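PDB 3GL5: putative DsbA oxidoreductase SCO1869 from Streptomyces coelicolor A3, which is of unknown function but probably acts as a thiol-disulfide oxidoreductase of the DsbA family, with a thioredoxin-like fold. Local coordinates for residues G19-H32 against A198-W212. Numbering follows the deposited sequence. Where two conformers were deposited one is given.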
ATOM      1  N   GLY A  19       8.311 -16.201 -12.701  1.00 25.49           N
ATOM      2  CA  GLY A  19       7.883 -14.875 -13.182  1.00 27.05           C
ATOM      3  C   GLY A  19       8.235 -13.692 -12.286  1.00 27.75           C
ATOM      4  O   GLY A  19       8.402 -12.532 -12.755  1.00 29.17           O
ATOM      5  N   LYS A  20       8.336 -13.937 -10.990  1.00 27.50           N
ATOM      6  CA  LYS A  20       8.735 -12.867 -10.100  1.00 26.91           C
ATOM      7  C   LYS A  20      10.178 -12.424 -10.445  1.00 26.68           C
ATOM      8  O   LYS A  20      10.471 -11.235 -10.556  1.00 26.04           O
ATOM      9  CB  LYS A  20       8.656 -13.294  -8.629  1.00 26.96           C
ATOM     10  CG  LYS A  20       9.179 -12.151  -7.689  1.00 27.44           C
ATOM     11  CD  LYS A  20       8.650 -12.307  -6.293  1.00 30.69           C
ATOM     12  CE  LYS A  20       9.691 -12.818  -5.405  1.00 34.11           C
ATOM     13  NZ  LYS A  20      10.618 -11.681  -5.092  1.00 36.31           N
ATOM     14  N   ALA A  21      11.053 -13.407 -10.646  1.00 26.89           N
ATOM     15  CA  ALA A  21      12.464 -13.142 -10.940  1.00 26.34           C
ATOM     16  C   ALA A  21      12.606 -12.473 -12.300  1.00 26.44           C
ATOM     17  O   ALA A  21      13.427 -11.542 -12.476  1.00 26.35           O
ATOM     18  CB  ALA A  21      13.261 -14.424 -10.892  1.00 26.42           C
ATOM     19  N   ARG A  22      11.797 -12.921 -13.260  1.00 25.90           N
ATOM     20  CA  ARG A  22      11.820 -12.334 -14.605  1.00 25.98           C
ATOM     21  C   ARG A  22      11.400 -10.858 -14.583  1.00 26.34           C
ATOM     22  O   ARG A  22      12.021 -10.016 -15.230  1.00 26.30           O
ATOM     23  CB  ARG A  22      10.973 -13.153 -15.587  1.00 24.75           C
ATOM     24  CG  ARG A  22      11.768 -14.155 -16.289  1.00 25.24           C
ATOM     25  CD  ARG A  22      10.951 -15.069 -17.161  1.00 24.76           C
ATOM     26  NE  ARG A  22      11.651 -16.327 -17.409  1.00 22.05           N
ATOM     27  CZ  ARG A  22      11.104 -17.361 -18.048  1.00 24.84           C
ATOM     28  NH1 ARG A  22       9.858 -17.301 -18.474  1.00 26.76           N
ATOM     29  NH2 ARG A  22      11.784 -18.475 -18.237  1.00 25.72           N
ATOM     30  N   PHE A  23      10.354 -10.563 -13.815  1.00 26.36           N
ATOM     31  CA  PHE A  23       9.883  -9.217 -13.653  1.00 26.50           C
ATOM     32  C   PHE A  23      10.930  -8.344 -12.999  1.00 27.26           C
ATOM     33  O   PHE A  23      11.104  -7.176 -13.392  1.00 26.74           O
ATOM     34  CB  PHE A  23       8.621  -9.150 -12.796  1.00 25.51           C
ATOM     35  CG  PHE A  23       8.236  -7.751 -12.464  1.00 26.90           C
ATOM     36  CD1 PHE A  23       7.645  -6.940 -13.424  1.00 26.02           C
ATOM     37  CD2 PHE A  23       8.567  -7.206 -11.223  1.00 27.65           C
ATOM     38  CE1 PHE A  23       7.343  -5.631 -13.147  1.00 26.12           C
ATOM     39  CE2 PHE A  23       8.271  -5.880 -10.928  1.00 25.80           C
ATOM     40  CZ  PHE A  23       7.640  -5.097 -11.874  1.00 26.12           C
ATOM     41  N   GLU A  24      11.577  -8.874 -11.964  1.00 27.91           N
ATOM     42  CA  GLU A  24      12.527  -8.082 -11.217  1.00 29.77           C
ATOM     43  C   GLU A  24      13.725  -7.764 -12.106  1.00 30.49           C
ATOM     44  O   GLU A  24      14.256  -6.623 -12.139  1.00 30.44           O
ATOM     45  CB  GLU A  24      12.957  -8.832  -9.967  1.00 29.96           C
ATOM     46  CG  GLU A  24      11.943  -8.722  -8.819  1.00 33.42           C
ATOM     47  CD  GLU A  24      12.174  -9.738  -7.708  1.00 37.31           C
ATOM     48  OE1 GLU A  24      13.203 -10.455  -7.709  1.00 40.14           O
ATOM     49  OE2 GLU A  24      11.299  -9.854  -6.830  1.00 41.19           O
ATOM     50  N   LYS A  25      14.129  -8.771 -12.869  1.00 30.40           N
ATOM     51  CA  LYS A  25      15.200  -8.568 -13.818  1.00 31.14           C
ATOM     52  C   LYS A  25      14.811  -7.443 -14.801  1.00 30.22           C
ATOM     53  O   LYS A  25      15.602  -6.557 -15.048  1.00 28.96           O
ATOM     54  CB  LYS A  25      15.576  -9.890 -14.496  1.00 31.13           C
ATOM     55  CG  LYS A  25      16.347  -9.725 -15.793  1.00 34.69           C
ATOM     56  CD  LYS A  25      16.621 -11.063 -16.488  1.00 37.32           C
ATOM     57  CE  LYS A  25      18.074 -11.436 -16.325  1.00 39.32           C
ATOM     58  NZ  LYS A  25      18.652 -12.153 -17.532  1.00 43.86           N
ATOM     59  N   ALA A  26      13.581  -7.455 -15.305  1.00 29.69           N
ATOM     60  CA  ALA A  26      13.109  -6.418 -16.231  1.00 30.06           C
ATOM     61  C   ALA A  26      13.056  -5.052 -15.546  1.00 30.90           C
ATOM     62  O   ALA A  26      13.373  -4.002 -16.152  1.00 32.20           O
ATOM     63  CB  ALA A  26      11.735  -6.779 -16.758  1.00 30.11           C
ATOM     64  N   LEU A  27      12.658  -5.055 -14.279  1.00 30.12           N
ATOM     65  CA  LEU A  27      12.492  -3.817 -13.567  1.00 29.96           C
ATOM     66  C   LEU A  27      13.874  -3.117 -13.344  1.00 30.69           C
ATOM     67  O   LEU A  27      13.993  -1.874 -13.452  1.00 30.06           O
ATOM     68  CB  LEU A  27      11.750  -4.080 -12.253  1.00 29.30           C
ATOM     69  CG  LEU A  27      11.610  -2.850 -11.366  1.00 28.11           C
ATOM     70  CD1 LEU A  27      10.931  -1.744 -12.179  1.00 28.97           C
ATOM     71  CD2 LEU A  27      10.878  -3.116 -10.008  1.00 26.29           C
ATOM     72  N   ALA A  28      14.894  -3.927 -13.040  1.00 31.10           N
ATOM     73  CA  ALA A  28      16.243  -3.435 -12.817  1.00 31.61           C
ATOM     74  C   ALA A  28      16.846  -2.825 -14.073  1.00 31.97           C
ATOM     75  O   ALA A  28      17.688  -1.940 -13.994  1.00 32.54           O
ATOM     76  CB  ALA A  28      17.125  -4.510 -12.248  1.00 31.43           C
ATOM     77  N   ALA A  29      16.369  -3.221 -15.240  1.00 32.31           N
ATOM     78  CA  ALA A  29      16.872  -2.597 -16.459  1.00 31.94           C
ATOM     79  C   ALA A  29      15.922  -1.521 -16.979  1.00 32.52           C
ATOM     80  O   ALA A  29      16.189  -0.927 -18.001  1.00 32.69           O
ATOM     81  CB  ALA A  29      17.137  -3.647 -17.531  1.00 31.11           C
ATOM     82  N   PHE A  30      14.816  -1.267 -16.287  1.00 33.15           N
ATOM     83  CA  PHE A  30      13.857  -0.219 -16.709  1.00 33.83           C
ATOM     84  C   PHE A  30      14.385   1.198 -16.343  1.00 34.72           C
ATOM     85  O   PHE A  30      14.824   1.383 -15.215  1.00 34.26           O
ATOM     86  CB  PHE A  30      12.496  -0.476 -16.042  1.00 34.14           C
ATOM     87  CG  PHE A  30      11.428   0.516 -16.403  1.00 32.22           C
ATOM     88  CD1 PHE A  30      11.088   0.749 -17.741  1.00 32.29           C
ATOM     89  CD2 PHE A  30      10.738   1.183 -15.404  1.00 29.05           C
ATOM     90  CE1 PHE A  30      10.089   1.660 -18.064  1.00 32.29           C
ATOM     91  CE2 PHE A  30       9.748   2.081 -15.696  1.00 29.72           C
ATOM     92  CZ  PHE A  30       9.410   2.329 -17.045  1.00 31.03           C
ATOM     93  N   PRO A  31      14.341   2.180 -17.300  1.00 35.54           N
ATOM     94  CA  PRO A  31      14.849   3.539 -17.088  1.00 35.91           C
ATOM     95  C   PRO A  31      14.129   4.312 -15.991  1.00 36.38           C
ATOM     96  O   PRO A  31      14.689   5.253 -15.479  1.00 36.88           O
ATOM     97  CB  PRO A  31      14.619   4.233 -18.440  1.00 35.65           C
ATOM     98  CG  PRO A  31      14.642   3.186 -19.411  1.00 36.58           C
ATOM     99  CD  PRO A  31      13.921   2.018 -18.708  1.00 35.69           C
ATOM    100  N   HIS A  32      12.919   3.924 -15.605  1.00 36.33           N
ATOM    101  CA  HIS A  32      12.266   4.632 -14.503  1.00 35.72           C
ATOM    102  C   HIS A  32      11.944   3.740 -13.350  1.00 34.53           C
ATOM    103  O   HIS A  32      10.911   3.916 -12.716  1.00 33.88           O
ATOM    104  CB  HIS A  32      10.993   5.299 -14.975  1.00 36.14           C
ATOM    105  CG  HIS A  32      11.225   6.283 -16.069  1.00 39.42           C
ATOM    106  ND1 HIS A  32      11.694   7.556 -15.832  1.00 39.60           N
ATOM    107  CD2 HIS A  32      11.095   6.168 -17.412  1.00 39.83           C
ATOM    108  CE1 HIS A  32      11.816   8.193 -16.984  1.00 40.61           C
ATOM    109  NE2 HIS A  32      11.449   7.377 -17.955  1.00 40.70           N
ATOM    110  N   ALA A 198       4.433 -15.944 -16.771  1.00 28.45           N
ATOM    111  CA  ALA A 198       5.881 -15.706 -16.672  1.00 29.55           C
ATOM    112  C   ALA A 198       6.492 -15.339 -18.038  1.00 30.42           C
ATOM    113  O   ALA A 198       7.218 -16.105 -18.674  1.00 30.64           O
ATOM    114  CB  ALA A 198       6.599 -16.907 -16.057  1.00 28.98           C
ATOM    115  N   GLN A 199       6.202 -14.124 -18.455  1.00 31.42           N
ATOM    116  CA  GLN A 199       6.679 -13.563 -19.700  1.00 31.93           C
ATOM    117  C   GLN A 199       8.230 -13.351 -19.705  1.00 32.30           C
ATOM    118  O   GLN A 199       8.862 -13.279 -18.622  1.00 32.46           O
ATOM    119  CB  GLN A 199       5.944 -12.239 -19.878  1.00 31.60           C
ATOM    120  CG  GLN A 199       4.418 -12.383 -19.936  1.00 33.09           C
ATOM    121  CD  GLN A 199       3.894 -12.488 -21.378  1.00 37.87           C
ATOM    122  OE1 GLN A 199       4.241 -11.666 -22.229  1.00 36.86           O
ATOM    123  NE2 GLN A 199       3.055 -13.499 -21.650  1.00 37.89           N
ATOM    124  N   PRO A 200       8.844 -13.270 -20.911  1.00 32.04           N
ATOM    125  CA  PRO A 200      10.250 -12.848 -21.067  1.00 32.15           C
ATOM    126  C   PRO A 200      10.485 -11.498 -20.411  1.00 32.55           C
ATOM    127  O   PRO A 200       9.603 -10.635 -20.432  1.00 33.67           O
ATOM    128  CB  PRO A 200      10.422 -12.695 -22.602  1.00 32.38           C
ATOM    129  CG  PRO A 200       9.348 -13.577 -23.227  1.00 31.45           C
ATOM    130  CD  PRO A 200       8.251 -13.777 -22.173  1.00 32.56           C
ATOM    131  N   ALA A 201      11.657 -11.276 -19.844  1.00 32.49           N
ATOM    132  CA  ALA A 201      11.894  -9.974 -19.235  1.00 33.26           C
ATOM    133  C   ALA A 201      11.642  -8.870 -20.257  1.00 33.56           C
ATOM    134  O   ALA A 201      11.284  -7.742 -19.871  1.00 33.92           O
ATOM    135  CB  ALA A 201      13.313  -9.874 -18.606  1.00 32.99           C
ATOM    136  N   GLU A 202      11.804  -9.229 -21.541  1.00 33.86           N
ATOM    137  CA  GLU A 202      11.544  -8.370 -22.724  1.00 34.45           C
ATOM    138  C   GLU A 202      10.157  -7.801 -22.772  1.00 33.47           C
ATOM    139  O   GLU A 202       9.993  -6.587 -22.972  1.00 34.60           O
ATOM    140  CB  GLU A 202      11.755  -9.112 -24.073  1.00 34.48           C
ATOM    141  CG  GLU A 202      13.157  -9.581 -24.309  1.00 38.84           C
ATOM    142  CD  GLU A 202      14.163  -8.740 -23.529  1.00 43.45           C
ATOM    143  OE1 GLU A 202      14.085  -7.486 -23.589  1.00 44.46           O
ATOM    144  OE2 GLU A 202      15.015  -9.341 -22.836  1.00 46.28           O
ATOM    145  N   VAL A 203       9.169  -8.681 -22.648  0.50 32.81           N
ATOM    146  CA  VAL A 203       7.791  -8.256 -22.595  0.50 31.98           C
ATOM    147  C   VAL A 203       7.604  -7.363 -21.358  0.50 31.76           C
ATOM    148  O   VAL A 203       7.102  -6.237 -21.490  0.50 31.75           O
ATOM    149  CB  VAL A 203       6.821  -9.444 -22.616  0.50 32.00           C
ATOM    150  CG1 VAL A 203       5.405  -8.949 -22.688  0.50 30.93           C
ATOM    151  CG2 VAL A 203       7.116 -10.332 -23.831  0.50 32.44           C
ATOM    152  N   PHE A 204       8.063  -7.829 -20.187  1.00 30.50           N
ATOM    153  CA  PHE A 204       7.937  -7.022 -18.958  1.00 29.88           C
ATOM    154  C   PHE A 204       8.511  -5.608 -19.142  1.00 30.21           C
ATOM    155  O   PHE A 204       7.872  -4.611 -18.826  1.00 30.04           O
ATOM    156  CB  PHE A 204       8.592  -7.709 -17.779  1.00 28.91           C
ATOM    157  CG  PHE A 204       7.799  -8.834 -17.232  1.00 27.68           C
ATOM    158  CD1 PHE A 204       6.438  -8.679 -16.970  1.00 29.62           C
ATOM    159  CD2 PHE A 204       8.393 -10.051 -16.987  1.00 26.93           C
ATOM    160  CE1 PHE A 204       5.688  -9.726 -16.445  1.00 29.36           C
ATOM    161  CE2 PHE A 204       7.653 -11.122 -16.478  1.00 28.45           C
ATOM    162  CZ  PHE A 204       6.304 -10.951 -16.193  1.00 28.02           C
ATOM    163  N   THR A 205       9.714  -5.539 -19.703  1.00 30.72           N
ATOM    164  CA  THR A 205      10.339  -4.273 -20.029  1.00 31.21           C
ATOM    165  C   THR A 205       9.419  -3.400 -20.886  1.00 31.44           C
ATOM    166  O   THR A 205       9.147  -2.245 -20.537  1.00 30.92           O
ATOM    167  CB  THR A 205      11.741  -4.539 -20.654  1.00 31.45           C
ATOM    168  OG1 THR A 205      12.677  -4.675 -19.577  1.00 33.66           O
ATOM    169  CG2 THR A 205      12.198  -3.417 -21.582  1.00 30.06           C
ATOM    170  N   GLN A 206       8.949  -3.984 -21.992  0.50 31.70           N
ATOM    171  CA  GLN A 206       7.961  -3.386 -22.896  0.50 31.98           C
ATOM    172  C   GLN A 206       6.730  -2.865 -22.161  0.50 32.25           C
ATOM    173  O   GLN A 206       6.329  -1.708 -22.351  0.50 32.48           O
ATOM    174  CB  GLN A 206       7.516  -4.413 -23.942  0.50 31.99           C
ATOM    175  CG  GLN A 206       6.106  -4.184 -24.474  0.50 31.89           C
ATOM    176  CD  GLN A 206       5.947  -2.835 -25.168  0.50 32.52           C
ATOM    177  OE1 GLN A 206       6.917  -2.266 -25.679  0.50 31.40           O
ATOM    178  NE2 GLN A 206       4.716  -2.321 -25.196  0.50 31.52           N
ATOM    179  N   ALA A 207       6.149  -3.736 -21.332  1.00 32.12           N
ATOM    180  CA  ALA A 207       4.956  -3.431 -20.532  1.00 32.01           C
ATOM    181  C   ALA A 207       5.215  -2.246 -19.586  1.00 31.11           C
ATOM    182  O   ALA A 207       4.438  -1.303 -19.562  1.00 31.27           O
ATOM    183  CB  ALA A 207       4.489  -4.660 -19.734  1.00 31.50           C
ATOM    184  N   LEU A 208       6.301  -2.290 -18.835  1.00 30.54           N
ATOM    185  CA  LEU A 208       6.707  -1.142 -18.016  1.00 31.17           C
ATOM    186  C   LEU A 208       6.765   0.154 -18.836  1.00 32.17           C
ATOM    187  O   LEU A 208       6.233   1.183 -18.426  1.00 32.28           O
ATOM    188  CB  LEU A 208       8.054  -1.415 -17.347  1.00 29.95           C
ATOM    189  CG  LEU A 208       8.020  -2.452 -16.224  1.00 28.33           C
ATOM    190  CD1 LEU A 208       9.399  -3.038 -15.813  1.00 22.95           C
ATOM    191  CD2 LEU A 208       7.309  -1.871 -15.034  1.00 29.12           C
ATOM    192  N   THR A 209       7.354   0.079 -20.026  1.00 33.50           N
ATOM    193  CA  THR A 209       7.650   1.279 -20.812  1.00 35.26           C
ATOM    194  C   THR A 209       6.416   1.891 -21.392  1.00 35.34           C
ATOM    195  O   THR A 209       6.249   3.105 -21.383  1.00 35.56           O
ATOM    196  CB  THR A 209       8.647   0.970 -21.925  1.00 35.38           C
ATOM    197  OG1 THR A 209       9.908   0.706 -21.312  1.00 37.37           O
ATOM    198  CG2 THR A 209       8.794   2.151 -22.892  1.00 35.45           C
ATOM    199  N   GLN A 210       5.547   1.025 -21.885  0.50 35.28           N
ATOM    200  CA  GLN A 210       4.273   1.414 -22.441  0.50 35.54           C
ATOM    201  C   GLN A 210       3.395   2.001 -21.350  0.50 35.61           C
ATOM    202  O   GLN A 210       2.819   3.068 -21.519  0.50 36.28           O
ATOM    203  CB  GLN A 210       3.601   0.187 -23.057  0.50 35.05           C
ATOM    204  CG  GLN A 210       2.658   0.505 -24.177  0.50 33.94           C
ATOM    205  CD  GLN A 210       2.052  -0.741 -24.765  0.50 31.30           C
ATOM    206  OE1 GLN A 210       2.598  -1.834 -24.622  0.50 28.43           O
ATOM    207  NE2 GLN A 210       0.916  -0.588 -25.425  0.50 31.63           N
ATOM    208  N   ALA A 211       3.327   1.301 -20.225  1.00 36.08           N
ATOM    209  CA  ALA A 211       2.513   1.703 -19.076  1.00 36.63           C
ATOM    210  C   ALA A 211       2.994   3.055 -18.595  1.00 37.16           C
ATOM    211  O   ALA A 211       2.190   3.984 -18.462  1.00 37.05           O
ATOM    212  CB  ALA A 211       2.605   0.685 -17.952  1.00 35.69           C
ATOM    213  N   TRP A 212       4.302   3.170 -18.367  1.00 37.45           N
ATOM    214  CA  TRP A 212       4.896   4.460 -18.009  1.00 38.11           C
ATOM    215  C   TRP A 212       4.606   5.506 -19.075  1.00 38.93           C
ATOM    216  O   TRP A 212       4.123   6.595 -18.778  1.00 38.52           O
ATOM    217  CB  TRP A 212       6.397   4.319 -17.860  1.00 37.76           C
ATOM    218  CG  TRP A 212       7.052   5.530 -17.308  1.00 36.84           C
ATOM    219  CD1 TRP A 212       7.594   6.583 -18.021  1.00 35.62           C
ATOM    220  CD2 TRP A 212       7.270   5.821 -15.925  1.00 34.43           C
ATOM    221  NE1 TRP A 212       8.120   7.506 -17.150  1.00 36.18           N
ATOM    222  CE2 TRP A 212       7.941   7.065 -15.861  1.00 34.18           C
ATOM    223  CE3 TRP A 212       6.964   5.150 -14.730  1.00 33.42           C
ATOM    224  CZ2 TRP A 212       8.309   7.658 -14.644  1.00 34.62           C
ATOM    225  CZ3 TRP A 212       7.332   5.735 -13.516  1.00 33.61           C
ATOM    226  CH2 TRP A 212       7.995   6.981 -13.484  1.00 34.66           C
TER
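F204 and F23 meet where two helices of the thioredoxin fold pack together, the one that starts at the C13–C16 disulfide and helix 201-213. Their segments 19-28 and 201-212 cross at -54°, with axes 8.2 Å apart at closest approach. Strands 3-9 and 36-42 back the first helix, and strands 3-9 and 186-189 back the second. F204 is a knob in the hole formed by G19, R22, F23 and A26. The F23 ring turns its edge to the face of F204 in a T-shaped pair, planes at 88°. F23 CB also sits over the centre of that face, a CH-pi contact. Q199 CB lies on the opposite face of F204, toward the rim. The helices come close at A26, whose CB is 3.4 Å from F204 CB and 3.9 Å from A201 CB. Near the disulfide end, R22 reaches over Q199 O to A198. Its NH1 makes a weak hydrogen bond to A198 O, in the guanidinium plane, while NE forms a salt bridge with E86 and NH2 a hydrogen bond with Q82.

F30 and H32 form an aromatic cluster with W212. F30 has CG anti to its backbone N, which brings the ring over L208. L208 CB stands 3.7 Å from the F30 ring centroid, and the backbone N of H32 lies over the other face. The edge of F30 meets the indole face in an offset edge-to-face pair. H32 stacks on the indole five-membered ring, offset, planes at 10°. With an alanine in place of W212, H32 would probably lose its stacking surface and be freer to turn, and the F30 edge would lose the indole face it meets. The H32 side chain spans the indole: CD2 is 3.3 Å from W212 NE1, and CB rests 3.5 Å from the centroid of the W212 six-membered ring.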